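Local coordinates for protein putative oxidoreductase with NAD(P)-binding Rossmann-fold domain (Clostridium difficile, PDB 3UUW) that probably binds NAD(P) through a Rossmann-fold domain and works as a dehydrogenase of the Gfo/Idh/MocA family, with a substrate that is not established, at residues Met9-Leu14 and Phe71-Thr76; Ser59-Ala64 and Ile83-Asn88; Gly90-Val95 and Asn117-Val122; Gln105-Ile110 and Glu292-Gln297; Val35-Pro40 and Tyr52-Phe57. All coordinates share one frame; numbering follows the deposited sequence. Where two conformers were deposited one is given.

Contact 1 (Met9-Leu14 and Phe71-Thr76)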
# COMPACT_ATOMS: atom_id res chain seq x y z
N MET A 9 44.01 0.37 4.44
CA MET A 9 43.02 -0.56 4.99
C MET A 9 43.22 -1.96 4.45
O MET A 9 43.56 -2.15 3.27
CB MET A 9 41.61 -0.04 4.64
CG MET A 9 40.40 -0.86 5.16
SD MET A 9 40.00 -2.31 4.17
CE MET A 9 39.32 -1.53 2.71
N GLY A 10 42.99 -2.95 5.31
CA GLY A 10 42.99 -4.35 4.92
C GLY A 10 41.68 -4.95 5.38
O GLY A 10 41.02 -4.42 6.27
N MET A 11 41.33 -6.09 4.80
CA MET A 11 40.14 -6.82 5.19
C MET A 11 40.53 -8.23 5.60
O MET A 11 41.31 -8.87 4.90
CB MET A 11 39.13 -6.88 4.04
CG MET A 11 37.83 -7.56 4.41
SD MET A 11 36.57 -7.40 3.12
CE MET A 11 36.17 -5.67 3.22
N ILE A 12 39.97 -8.70 6.72
CA ILE A 12 40.16 -10.07 7.16
C ILE A 12 38.80 -10.75 7.24
O ILE A 12 37.89 -10.26 7.93
CB ILE A 12 40.90 -10.13 8.53
CG1 ILE A 12 42.35 -9.67 8.35
CG2 ILE A 12 40.86 -11.51 9.12
CD1 ILE A 12 43.13 -9.49 9.67
N GLY A 13 38.68 -11.89 6.57
CA GLY A 13 37.43 -12.64 6.51
C GLY A 13 36.70 -12.23 5.25
O GLY A 13 36.24 -11.09 5.13
N LEU A 14 36.65 -13.11 4.27
CA LEU A 14 36.02 -12.81 3.00
C LEU A 14 34.82 -13.73 2.76
O LEU A 14 34.58 -14.17 1.63
CB LEU A 14 37.02 -12.90 1.87
CG LEU A 14 38.26 -12.00 1.99
CD1 LEU A 14 39.27 -12.33 0.91
CD2 LEU A 14 37.83 -10.53 1.93
N PHE A 71 39.04 -4.11 8.51
CA PHE A 71 37.63 -4.54 8.56
C PHE A 71 37.68 -6.06 8.76
O PHE A 71 38.25 -6.79 7.94
CB PHE A 71 36.88 -4.17 7.27
CG PHE A 71 36.40 -2.75 7.23
CD1 PHE A 71 37.27 -1.72 6.95
CD2 PHE A 71 35.07 -2.45 7.44
CE1 PHE A 71 36.83 -0.41 6.92
CE2 PHE A 71 34.62 -1.14 7.42
CZ PHE A 71 35.50 -0.14 7.16
N LEU A 72 37.15 -6.50 9.89
CA LEU A 72 37.14 -7.90 10.29
C LEU A 72 35.73 -8.50 10.21
O LEU A 72 34.81 -8.07 10.91
CB LEU A 72 37.68 -8.01 11.72
CG LEU A 72 37.68 -9.38 12.33
CD1 LEU A 72 38.58 -10.33 11.57
CD2 LEU A 72 38.13 -9.27 13.79
N HIS A 73 35.58 -9.50 9.35
CA HIS A 73 34.26 -10.09 9.11
C HIS A 73 34.29 -11.58 9.36
O HIS A 73 33.61 -12.33 8.68
CB HIS A 73 33.77 -9.79 7.68
CG HIS A 73 33.90 -8.35 7.29
ND1 HIS A 73 33.15 -7.35 7.86
CD2 HIS A 73 34.71 -7.75 6.39
CE1 HIS A 73 33.51 -6.19 7.35
NE2 HIS A 73 34.45 -6.40 6.45
N SER A 74 35.07 -11.99 10.36
CA SER A 74 35.20 -13.41 10.72
C SER A 74 34.10 -13.87 11.68
O SER A 74 33.30 -13.07 12.17
CB SER A 74 36.57 -13.67 11.34
OG SER A 74 36.68 -13.04 12.61
N SER A 75 34.06 -15.17 11.94
CA SER A 75 33.05 -15.73 12.81
C SER A 75 33.21 -15.17 14.21
O SER A 75 34.32 -14.94 14.67
CB SER A 75 33.19 -17.24 12.89
OG SER A 75 34.41 -17.61 13.53
N THR A 76 32.08 -15.00 14.89
CA THR A 76 32.07 -14.43 16.23
C THR A 76 33.08 -15.08 17.18
O THR A 76 33.74 -14.39 17.94
CB THR A 76 30.68 -14.57 16.85
OG1 THR A 76 29.74 -13.88 16.04
CG2 THR A 76 30.66 -14.00 18.26
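Two adjacent parallel strands of the Rossmann-type sheet meet here, with Met11 bridged to Phe71 and Ile12 to Leu72. The ladder runs from Phe71 N to Gly10 O (3.0 Å), then from Ile12 N to Phe71 O (2.8 Å), and ends with His73 N bound to Ile12 O (2.8 Å) in an almost straight bond, 172° at the hydrogen. Met9 folds its chain at chi2 and chi3, so that CG comes up to the edge of the Phe71 ring, 3.7 Å from CD1. Its SD stands obliquely to that ring, 5.1 Å from the centroid, a Met-aromatic contact. Met11 holds CG anti to the backbone N (chi1 -176°) and crosses His73 at about a right angle, CG lying 3.7 Å from His73 CD2 and the sulfur also at the imidazole edge. His73 ND1 is hydrogen-bonded to Asp96, while Tyr22 stacks on the ring. The sheet face bearing Ile12 and Leu72 is plain hydrocarbon: the CG2 branch of Ile12 meets Leu72 CD1 at 3.5 Å, and branched aliphatics suit a face covered by helix 79-88. Gly13 turns off the strand at a positive phi of 95° and passes close beside the His73-Ser74 peptide, where a side chain would have no place. A glycine-rich turn just after the first strand, here consistent with a GxGxxA pattern, is the hallmark of dinucleotide-binding Rossmann folds.

Contact 2 (Ser59-Ala64 and Ile83-Asn88); sequences SIESLA and IKILLN
With chi1 at -66°, Leu86 sets its CG anti to the carbonyl carbon, and chi2 near 178° extends the chain into CD1 and turns the other branch, CD2, across to Ile60 and Ala64. Leu86 CD2 lies 3.7 Å from Ala64 CB and 3.8 Å from Ile60 CG2. Ile60 keeps CG2 anti to its own backbone N, which turns that branch to the other helix, the side chains of Ile60 and Leu86 crossing at about a right angle. Ala64, one turn further on, is small enough for Leu86 to come in close to the helix backbone. Toward the more exposed side, Glu61 bends at chi2 (82°), bringing OE2 beside Ile85, 3.7 Å from CD1, a van der Waals touch. A longer one, 4.2 Å between Ile60 CG2 and Ile85 CG2, links the two groups of contacts. Ser59 occupies the N-cap of helix 60-64, its OG hydrogen-bonded to Ser62 OG at 3.0 Å, and Asp58 also bonds Ser62 OG. The two short axes approach to 10.2 Å and cross at -30°. Both helices lie on one face of the parallel sheet: Ile60, Leu63 and Leu86 rest on Ile12, Leu86 and Leu87 reach Val93, and Leu87 also packs against Leu112 of helix 103-116.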
# COMPACT_ATOMS: atom_id res chain seq x y z
N SER A 59 48.57 -14.22 5.77
CA SER A 59 48.24 -14.28 7.20
C SER A 59 47.70 -12.96 7.73
O SER A 59 47.89 -11.91 7.13
CB SER A 59 49.48 -14.65 8.02
OG SER A 59 50.43 -13.59 8.02
N ILE A 60 47.02 -13.06 8.87
CA ILE A 60 46.51 -11.90 9.59
C ILE A 60 47.65 -10.97 9.92
O ILE A 60 47.55 -9.76 9.76
CB ILE A 60 45.84 -12.34 10.92
CG1 ILE A 60 44.52 -13.04 10.63
CG2 ILE A 60 45.60 -11.12 11.84
CD1 ILE A 60 44.04 -13.94 11.78
N GLU A 61 48.76 -11.53 10.40
CA GLU A 61 49.88 -10.72 10.83
C GLU A 61 50.56 -9.96 9.70
O GLU A 61 50.81 -8.77 9.83
CB GLU A 61 50.90 -11.55 11.61
CG GLU A 61 50.39 -12.08 12.93
CD GLU A 61 49.55 -13.36 12.82
OE1 GLU A 61 49.40 -13.93 11.71
OE2 GLU A 61 49.03 -13.79 13.89
N SER A 62 50.83 -10.63 8.58
CA SER A 62 51.48 -9.96 7.46
C SER A 62 50.64 -8.83 6.90
O SER A 62 51.17 -7.80 6.48
CB SER A 62 51.84 -10.95 6.35
OG SER A 62 50.70 -11.58 5.81
N LEU A 63 49.32 -9.01 6.87
CA LEU A 63 48.45 -7.95 6.37
C LEU A 63 48.43 -6.77 7.35
O LEU A 63 48.58 -5.62 6.95
CB LEU A 63 47.04 -8.47 6.14
CG LEU A 63 45.98 -7.46 5.69
CD1 LEU A 63 46.37 -6.75 4.36
CD2 LEU A 63 44.63 -8.15 5.58
N ALA A 64 48.23 -7.08 8.63
CA ALA A 64 48.10 -6.05 9.65
C ALA A 64 49.32 -5.14 9.71
O ALA A 64 49.19 -3.95 9.94
CB ALA A 64 47.85 -6.67 11.02
N ILE A 83 41.25 -9.96 17.31
CA ILE A 83 41.31 -8.54 17.66
C ILE A 83 42.47 -8.24 18.61
O ILE A 83 43.08 -7.18 18.52
CB ILE A 83 39.97 -8.03 18.23
CG1 ILE A 83 38.87 -8.18 17.17
CG2 ILE A 83 40.10 -6.54 18.66
CD1 ILE A 83 37.43 -7.87 17.68
N LYS A 84 42.78 -9.17 19.52
CA LYS A 84 43.90 -8.98 20.42
C LYS A 84 45.19 -8.84 19.60
O LYS A 84 45.97 -7.93 19.83
CB LYS A 84 43.95 -10.13 21.43
CG LYS A 84 44.95 -10.00 22.54
CD LYS A 84 44.53 -10.86 23.77
CE LYS A 84 43.97 -12.25 23.37
NZ LYS A 84 43.83 -13.20 24.53
N ILE A 85 45.39 -9.71 18.61
CA ILE A 85 46.55 -9.62 17.70
C ILE A 85 46.61 -8.27 16.96
O ILE A 85 47.65 -7.61 16.92
CB ILE A 85 46.52 -10.76 16.67
CG1 ILE A 85 46.78 -12.11 17.36
CG2 ILE A 85 47.53 -10.51 15.55
CD1 ILE A 85 46.49 -13.31 16.49
N LEU A 86 45.47 -7.86 16.41
CA LEU A 86 45.40 -6.64 15.60
C LEU A 86 45.69 -5.38 16.39
O LEU A 86 46.48 -4.54 15.98
CB LEU A 86 44.02 -6.54 14.93
CG LEU A 86 43.69 -7.62 13.90
CD1 LEU A 86 42.25 -7.45 13.32
CD2 LEU A 86 44.73 -7.58 12.77
N LEU A 87 45.06 -5.26 17.56
CA LEU A 87 45.27 -4.11 18.41
C LEU A 87 46.74 -4.06 18.86
O LEU A 87 47.34 -2.99 18.90
CB LEU A 87 44.31 -4.14 19.61
CG LEU A 87 42.83 -3.99 19.29
CD1 LEU A 87 41.98 -4.20 20.54
CD2 LEU A 87 42.53 -2.63 18.64
N ASN A 88 47.33 -5.21 19.14
CA ASN A 88 48.72 -5.22 19.56
C ASN A 88 49.70 -4.87 18.43
O ASN A 88 50.82 -4.43 18.70
CB ASN A 88 49.07 -6.53 20.27
CG ASN A 88 48.62 -6.52 21.71
OD1 ASN A 88 48.82 -5.53 22.42
ND2 ASN A 88 48.04 -7.61 22.17

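Contact 3 (Gly90-Val95 and Asn117-Val122); sequences GVHVYV and NLNLMV
His92 and Asn119 are joined by a bond between side chain and backbone: Asn119 N donates to His92 ND1 over 3.0 Å, straight at 180° and lying near the imidazole plane. While the edge of that ring is used for the bond, Leu118 lays CD2 over the centre of a face, 3.9 Å from the centroid, a CH-pi contact. Beyond it the parallel ladder begins, with Val93 N to Asn119 O, Met121 N to Val93 O and Val95 N to Met121 O, each 2.9 Å. On the face of Tyr94 and Met121, the methionine runs fully extended and brings SD to the tyrosine edge, 4.0 Å from CD2, a Met-aromatic contact. The other face is aliphatic, with Val93 CB 3.9 Å from Leu120 CD1 and Val95 CG1 4.1 Å from Val122 CG2, the paired side chains pointing the same way. These strands are the two arms of a beta-alpha-beta crossover whose connection is helix 103-116, the last such unit of the parallel sheet. Further out, Tyr94 OH is hydrogen-bonded to Tyr22 OH, and Asn119 ND2 is satisfied by Ile284 O. Helix 269-281 covers the methionine through Ile272 and Phe276. Each strand is approached through a Schellman motif that ends the helix before it; Gly90 (phi 83°) and Asn117 (phi 57°) are both residue types that readily adopt the positive phi this requires.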
# COMPACT_ATOMS: atom_id res chain seq x y z
N GLY A 90 48.87 -2.48 16.33
CA GLY A 90 48.67 -1.04 16.13
C GLY A 90 47.67 -0.65 15.06
O GLY A 90 47.75 0.45 14.52
N VAL A 91 46.70 -1.52 14.80
CA VAL A 91 45.71 -1.20 13.77
C VAL A 91 44.33 -0.99 14.40
O VAL A 91 43.94 -1.70 15.31
CB VAL A 91 45.62 -2.28 12.67
CG1 VAL A 91 47.00 -2.50 12.01
CG2 VAL A 91 45.08 -3.57 13.21
N HIS A 92 43.60 -0.00 13.87
CA HIS A 92 42.20 0.24 14.25
C HIS A 92 41.39 -0.92 13.71
O HIS A 92 41.74 -1.52 12.67
CB HIS A 92 41.65 1.51 13.62
CG HIS A 92 42.44 2.74 13.92
ND1 HIS A 92 42.25 3.49 15.06
CD2 HIS A 92 43.42 3.35 13.23
CE1 HIS A 92 43.07 4.52 15.05
NE2 HIS A 92 43.79 4.46 13.95
N VAL A 93 40.30 -1.26 14.39
CA VAL A 93 39.52 -2.42 13.98
C VAL A 93 38.04 -2.15 13.92
O VAL A 93 37.46 -1.60 14.86
CB VAL A 93 39.74 -3.58 14.95
CG1 VAL A 93 38.86 -4.80 14.56
CG2 VAL A 93 41.22 -3.96 14.96
N TYR A 94 37.46 -2.43 12.76
CA TYR A 94 36.01 -2.50 12.60
C TYR A 94 35.62 -3.97 12.55
O TYR A 94 36.20 -4.75 11.78
CB TYR A 94 35.57 -1.81 11.32
CG TYR A 94 34.09 -1.91 11.00
CD1 TYR A 94 33.54 -3.09 10.44
CD2 TYR A 94 33.23 -0.84 11.26
CE1 TYR A 94 32.17 -3.17 10.14
CE2 TYR A 94 31.87 -0.92 10.97
CZ TYR A 94 31.35 -2.08 10.42
OH TYR A 94 30.00 -2.13 10.13
N VAL A 95 34.66 -4.38 13.37
CA VAL A 95 34.24 -5.79 13.41
C VAL A 95 32.71 -5.89 13.41
O VAL A 95 32.02 -5.05 13.99
CB VAL A 95 34.86 -6.52 14.66
CG1 VAL A 95 34.30 -5.94 15.97
CG2 VAL A 95 34.61 -7.97 14.62
N ASN A 117 45.41 3.76 21.91
CA ASN A 117 44.81 4.89 21.22
C ASN A 117 44.29 4.49 19.84
O ASN A 117 44.55 5.15 18.81
CB ASN A 117 45.79 6.06 21.11
CG ASN A 117 45.14 7.35 21.50
OD1 ASN A 117 44.54 8.04 20.68
ND2 ASN A 117 45.17 7.64 22.81
N LEU A 118 43.53 3.39 19.83
CA LEU A 118 42.95 2.86 18.61
C LEU A 118 41.43 2.76 18.72
O LEU A 118 40.89 2.59 19.82
CB LEU A 118 43.51 1.47 18.34
CG LEU A 118 45.01 1.40 18.10
CD1 LEU A 118 45.46 -0.07 18.10
CD2 LEU A 118 45.40 2.10 16.80
N ASN A 119 40.75 2.89 17.59
CA ASN A 119 39.31 2.75 17.54
C ASN A 119 38.95 1.30 17.30
O ASN A 119 39.51 0.64 16.40
CB ASN A 119 38.71 3.60 16.42
CG ASN A 119 38.82 5.08 16.68
OD1 ASN A 119 38.80 5.52 17.84
ND2 ASN A 119 38.94 5.88 15.60
N LEU A 120 38.08 0.79 18.16
CA LEU A 120 37.52 -0.56 18.04
C LEU A 120 36.04 -0.31 17.91
O LEU A 120 35.40 0.12 18.88
CB LEU A 120 37.84 -1.39 19.29
CG LEU A 120 37.23 -2.79 19.38
CD1 LEU A 120 37.61 -3.64 18.20
CD2 LEU A 120 37.64 -3.46 20.73
N MET A 121 35.50 -0.50 16.70
CA MET A 121 34.10 -0.21 16.41
C MET A 121 33.35 -1.47 16.02
O MET A 121 33.85 -2.28 15.23
CB MET A 121 34.02 0.76 15.24
CG MET A 121 32.65 1.33 14.97
SD MET A 121 32.72 2.43 13.54
CE MET A 121 31.05 3.10 13.58
N VAL A 122 32.13 -1.62 16.55
CA VAL A 122 31.25 -2.74 16.22
C VAL A 122 30.22 -2.27 15.20
O VAL A 122 29.65 -1.17 15.31
CB VAL A 122 30.58 -3.32 17.48
CG1 VAL A 122 29.56 -4.38 17.11
CG2 VAL A 122 31.68 -3.89 18.44

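Contact 4 (Gln105-Ile110 and Glu292-Gln297)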
# COMPACT_ATOMS: atom_id res chain seq x y z
N GLN A 105 35.05 -10.60 27.54
CA GLN A 105 36.08 -10.52 26.50
C GLN A 105 36.03 -9.17 25.80
O GLN A 105 37.07 -8.55 25.56
CB GLN A 105 35.89 -11.63 25.48
CG GLN A 105 36.30 -12.99 25.99
CD GLN A 105 35.90 -14.10 25.07
OE1 GLN A 105 35.23 -13.88 24.06
NE2 GLN A 105 36.29 -15.31 25.41
N GLY A 106 34.83 -8.71 25.45
CA GLY A 106 34.68 -7.40 24.85
C GLY A 106 35.26 -6.26 25.70
O GLY A 106 35.95 -5.38 25.18
N GLU A 107 35.01 -6.30 27.01
CA GLU A 107 35.54 -5.27 27.91
C GLU A 107 37.07 -5.24 27.90
O GLU A 107 37.68 -4.17 27.96
CB GLU A 107 35.02 -5.50 29.33
CG GLU A 107 33.52 -5.19 29.47
CD GLU A 107 32.92 -5.61 30.82
OE1 GLU A 107 33.35 -6.62 31.38
OE2 GLU A 107 32.00 -4.94 31.32
N GLU A 108 37.69 -6.41 27.80
CA GLU A 108 39.14 -6.52 27.76
C GLU A 108 39.69 -5.90 26.47
O GLU A 108 40.67 -5.16 26.50
CB GLU A 108 39.59 -7.97 27.87
CG GLU A 108 41.11 -8.13 27.90
CD GLU A 108 41.57 -9.56 27.75
OE1 GLU A 108 40.75 -10.49 27.94
OE2 GLU A 108 42.77 -9.76 27.46
N LEU A 109 39.04 -6.19 25.36
CA LEU A 109 39.44 -5.65 24.06
C LEU A 109 39.29 -4.13 24.02
O LEU A 109 40.14 -3.44 23.48
CB LEU A 109 38.67 -6.29 22.92
CG LEU A 109 38.83 -7.81 22.72
CD1 LEU A 109 37.82 -8.31 21.69
CD2 LEU A 109 40.30 -8.14 22.33
N ILE A 110 38.21 -3.62 24.60
CA ILE A 110 37.98 -2.17 24.65
C ILE A 110 39.12 -1.49 25.38
O ILE A 110 39.66 -0.45 24.93
CB ILE A 110 36.59 -1.82 25.27
CG1 ILE A 110 35.47 -2.21 24.27
CG2 ILE A 110 36.50 -0.31 25.64
CD1 ILE A 110 34.08 -2.42 24.96
N GLU A 292 29.08 1.43 24.35
CA GLU A 292 28.16 1.37 23.20
C GLU A 292 28.36 0.09 22.38
O GLU A 292 27.41 -0.42 21.78
CB GLU A 292 28.30 2.60 22.31
CG GLU A 292 27.80 3.87 22.97
CD GLU A 292 26.31 3.81 23.26
OE1 GLU A 292 25.57 3.24 22.45
OE2 GLU A 292 25.88 4.34 24.31
N CYS A 293 29.58 -0.45 22.37
CA CYS A 293 29.88 -1.67 21.61
C CYS A 293 29.26 -2.92 22.21
O CYS A 293 29.10 -3.92 21.52
CB CYS A 293 31.41 -1.91 21.54
SG CYS A 293 32.32 -0.72 20.54
N ILE A 294 28.94 -2.87 23.51
CA ILE A 294 28.57 -4.08 24.26
C ILE A 294 27.31 -3.95 25.09
O ILE A 294 26.91 -4.91 25.71
CB ILE A 294 29.76 -4.52 25.19
CG1 ILE A 294 30.25 -3.35 26.07
CG2 ILE A 294 30.89 -5.05 24.35
CD1 ILE A 294 31.33 -3.76 27.11
N LYS A 295 26.66 -2.78 25.09
CA LYS A 295 25.51 -2.61 25.97
C LYS A 295 24.32 -3.49 25.59
O LYS A 295 23.66 -4.02 26.47
CB LYS A 295 25.11 -1.16 26.13
CG LYS A 295 24.60 -0.45 24.98
CD LYS A 295 24.09 0.92 25.53
CE LYS A 295 23.47 1.78 24.52
NZ LYS A 295 23.16 3.11 25.14
N ALA A 296 24.05 -3.64 24.29
CA ALA A 296 22.99 -4.54 23.85
C ALA A 296 23.35 -5.99 24.23
O ALA A 296 22.51 -6.77 24.73
CB ALA A 296 22.75 -4.41 22.34
N GLN A 297 24.61 -6.36 24.01
CA GLN A 297 25.05 -7.71 24.34
C GLN A 297 24.94 -8.02 25.84
O GLN A 297 24.56 -9.12 26.23
CB GLN A 297 26.48 -7.93 23.87
CG GLN A 297 26.91 -9.39 23.91
CD GLN A 297 28.32 -9.57 23.40
OE1 GLN A 297 28.99 -8.59 23.03
NE2 GLN A 297 28.80 -10.81 23.40
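From CB, which points toward helix 103-116, the Ile294 side chain branches over Gly106, Glu107 and Ile110. Its CG2 branch, anti to the carbonyl carbon, faces the helix backbone, 4.5 Å from Gly106 CA; glycine at that position lets the isoleucine lie close to the helix. The other branch starts with CG1 between backbone N and carbonyl carbon (chi1 52°) and comes within 4.1 Å of Ile110 CD1. At the end, CD1 does most of the touching: it meets Ile110 CD1 at 3.7 Å, the two isoleucines reaching tip to tip, and Glu107 CG at 3.5 Å, the glutamate crossing at about a right angle. Helix 103-116 is the crossover helix of the last beta-alpha-beta unit of the Rossmann-type sheet, whereas Ile294 is the N-cap residue of the C-terminal helix 295-305, so this contact ties the two together. Glu107 offers only its methylene to the isoleucine; its OE2 forms a salt bridge with Arg298. Cys293 adds a looser touch, CB to Ile110 CD1 at 4.4 Å, and Leu99 packs against both Ile110 and Ile294. Within 292-297, Lys295 NZ forms a salt bridge with Glu292 OE2 (3.1 Å), meeting it on the syn side, and Glu292 has a second cationic partner, Arg127, at OE1.

Contact 5 (Val35-Pro40 and Tyr52-Phe57); sequences VGAFTP and YRIMPF
After Arg53, whose positive phi ends helix 42-52 in a Schellman motif and whose guanidinium bonds Thr27 O and Tyr52 O of a second subunit, Ile54 presses its CG2 branch on Gly36 CA of strand 33-38 at 3.5 Å. CG2 stands anti to the backbone N of Ile54, which aims it at the strand. Met55 contributes mainly backbone: its O accepts Ala37 N over 3.1 Å, somewhat bent at 147°, while its flexible thioether leads away to solvent. A water accepts Met55 N at 3.0 Å and donates a weak bond to Val35 O. Pro56 is bridged with Ala37; its nitrogen has no hydrogen to give, and its CA approaches Ala37 O at 3.6 Å. Phe57 completes the pairing, its N donating to that same Ala37 O over 3.0 Å, with the donor tilted 28° out of the carbonyl plane. Its ring then folds back along the strand, Val35 O near its edge and Val35 CG1 4.0 Å from CZ. Glycine suits position 36 because Met55 O and the Phe57 ring sit where a side chain would be. In return, Phe57 O lies in the plane of the Phe38 ring, 3.3 Å from CD1. The two segments run 55° apart, in keeping with a single bridge. A loop paired by a short backbone bridge to the outermost strand borders the parallel sheet of this Rossmann-type domain, strand 33-38 being the outermost on this side within the chain.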
# COMPACT_ATOMS: atom_id res chain seq x y z
N VAL A 35 44.90 -2.07 0.78
CA VAL A 35 46.21 -2.73 0.74
C VAL A 35 46.16 -4.21 0.42
O VAL A 35 47.02 -4.73 -0.31
CB VAL A 35 46.93 -2.52 2.10
CG1 VAL A 35 48.18 -3.42 2.22
CG2 VAL A 35 47.28 -1.07 2.26
N GLY A 36 45.17 -4.91 0.97
CA GLY A 36 45.06 -6.33 0.76
C GLY A 36 43.99 -6.98 1.59
O GLY A 36 43.29 -6.33 2.36
N ALA A 37 43.88 -8.30 1.44
CA ALA A 37 42.88 -9.05 2.15
C ALA A 37 43.38 -10.45 2.46
O ALA A 37 44.20 -11.00 1.74
CB ALA A 37 41.58 -9.11 1.31
N PHE A 38 42.86 -11.01 3.54
CA PHE A 38 43.19 -12.35 3.97
C PHE A 38 41.92 -13.04 4.40
O PHE A 38 41.04 -12.43 5.02
CB PHE A 38 44.17 -12.34 5.16
CG PHE A 38 44.28 -13.69 5.84
CD1 PHE A 38 45.09 -14.68 5.32
CD2 PHE A 38 43.48 -14.00 6.93
CE1 PHE A 38 45.15 -15.93 5.92
CE2 PHE A 38 43.53 -15.23 7.54
CZ PHE A 38 44.36 -16.20 7.03
N THR A 39 41.84 -14.31 4.03
CA THR A 39 40.85 -15.23 4.55
C THR A 39 41.55 -16.62 4.60
O THR A 39 42.43 -16.89 3.79
CB THR A 39 39.52 -15.19 3.74
OG1 THR A 39 38.46 -15.72 4.54
CG2 THR A 39 39.61 -15.95 2.41
N PRO A 40 41.20 -17.48 5.57
CA PRO A 40 41.94 -18.74 5.71
C PRO A 40 41.96 -19.66 4.51
O PRO A 40 42.93 -20.38 4.31
CB PRO A 40 41.22 -19.43 6.87
CG PRO A 40 40.70 -18.34 7.68
CD PRO A 40 40.36 -17.21 6.76
N TYR A 52 38.69 -8.45 -7.60
CA TYR A 52 38.73 -7.02 -7.28
C TYR A 52 40.10 -6.35 -7.43
O TYR A 52 40.23 -5.15 -7.11
CB TYR A 52 38.28 -6.81 -5.85
CG TYR A 52 36.81 -7.01 -5.59
CD1 TYR A 52 35.88 -6.14 -6.11
CD2 TYR A 52 36.36 -8.04 -4.76
CE1 TYR A 52 34.54 -6.28 -5.85
CE2 TYR A 52 35.02 -8.19 -4.47
CZ TYR A 52 34.11 -7.30 -5.02
OH TYR A 52 32.77 -7.42 -4.76
N ARG A 53 41.09 -7.11 -7.89
CA ARG A 53 42.45 -6.60 -8.09
C ARG A 53 43.06 -6.09 -6.80
O ARG A 53 43.70 -5.04 -6.76
CB ARG A 53 42.49 -5.52 -9.17
CG ARG A 53 42.08 -6.02 -10.57
CD ARG A 53 41.62 -4.85 -11.48
NE ARG A 53 40.50 -4.16 -10.85
CZ ARG A 53 39.23 -4.58 -10.87
NH1 ARG A 53 38.88 -5.68 -11.53
NH2 ARG A 53 38.30 -3.89 -10.22
N ILE A 54 42.84 -6.87 -5.75
CA ILE A 54 43.36 -6.61 -4.43
C ILE A 54 44.48 -7.62 -4.19
O ILE A 54 44.41 -8.75 -4.69
CB ILE A 54 42.29 -6.78 -3.33
CG1 ILE A 54 41.14 -5.78 -3.52
CG2 ILE A 54 42.88 -6.54 -1.96
CD1 ILE A 54 39.94 -6.06 -2.62
N MET A 55 45.48 -7.21 -3.43
CA MET A 55 46.61 -8.08 -3.12
C MET A 55 46.21 -9.09 -2.04
O MET A 55 45.75 -8.70 -0.98
CB MET A 55 47.78 -7.23 -2.61
CG MET A 55 49.03 -8.01 -2.22
SD MET A 55 49.79 -8.87 -3.61
CE MET A 55 50.23 -7.48 -4.66
N PRO A 56 46.37 -10.39 -2.32
CA PRO A 56 46.09 -11.39 -1.28
C PRO A 56 47.28 -11.51 -0.31
O PRO A 56 48.45 -11.46 -0.75
CB PRO A 56 45.93 -12.69 -2.06
CG PRO A 56 46.73 -12.50 -3.29
CD PRO A 56 46.73 -11.02 -3.60
N PHE A 57 46.98 -11.65 0.97
CA PHE A 57 48.00 -11.85 2.00
C PHE A 57 47.87 -13.26 2.60
O PHE A 57 46.79 -13.84 2.63
CB PHE A 57 47.91 -10.77 3.08
CG PHE A 57 48.59 -9.47 2.71
CD1 PHE A 57 48.05 -8.64 1.74
CD2 PHE A 57 49.77 -9.08 3.32
CE1 PHE A 57 48.67 -7.45 1.39
CE2 PHE A 57 50.40 -7.89 2.98
CZ PHE A 57 49.86 -7.07 2.01
O HOH W 1 45.47 -4.24 -3.07

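Contacts 1, 3 and 5 read across one parallel sheet. Strand 8-12 of contact 1 is probably hydrogen-bonded to the edge strand of contact 5 (Met9 O to Val35 N, 2.8 Å), and strand 69-72 likewise to strand 92-95 of contact 3 (Leu72 N to Tyr94 O, 2.7 Å). Contact 2 lies on the sheet, Ile60 CG2 being 3.7 Å from Ile12 CD1. Contact 4 touches contact 3, whose two strands helix 103-116 connects, with Val122 CG2 3.7 Å from Cys293 CB; it is remote from contact 5, nearest atoms about 17 Å apart. The C-terminal ends of strands 8-12 and 33-38 lie side by side next to the glycine-rich turn, where a dinucleotide would be expected to bind, as in other Rossmann-fold dehydrogenases.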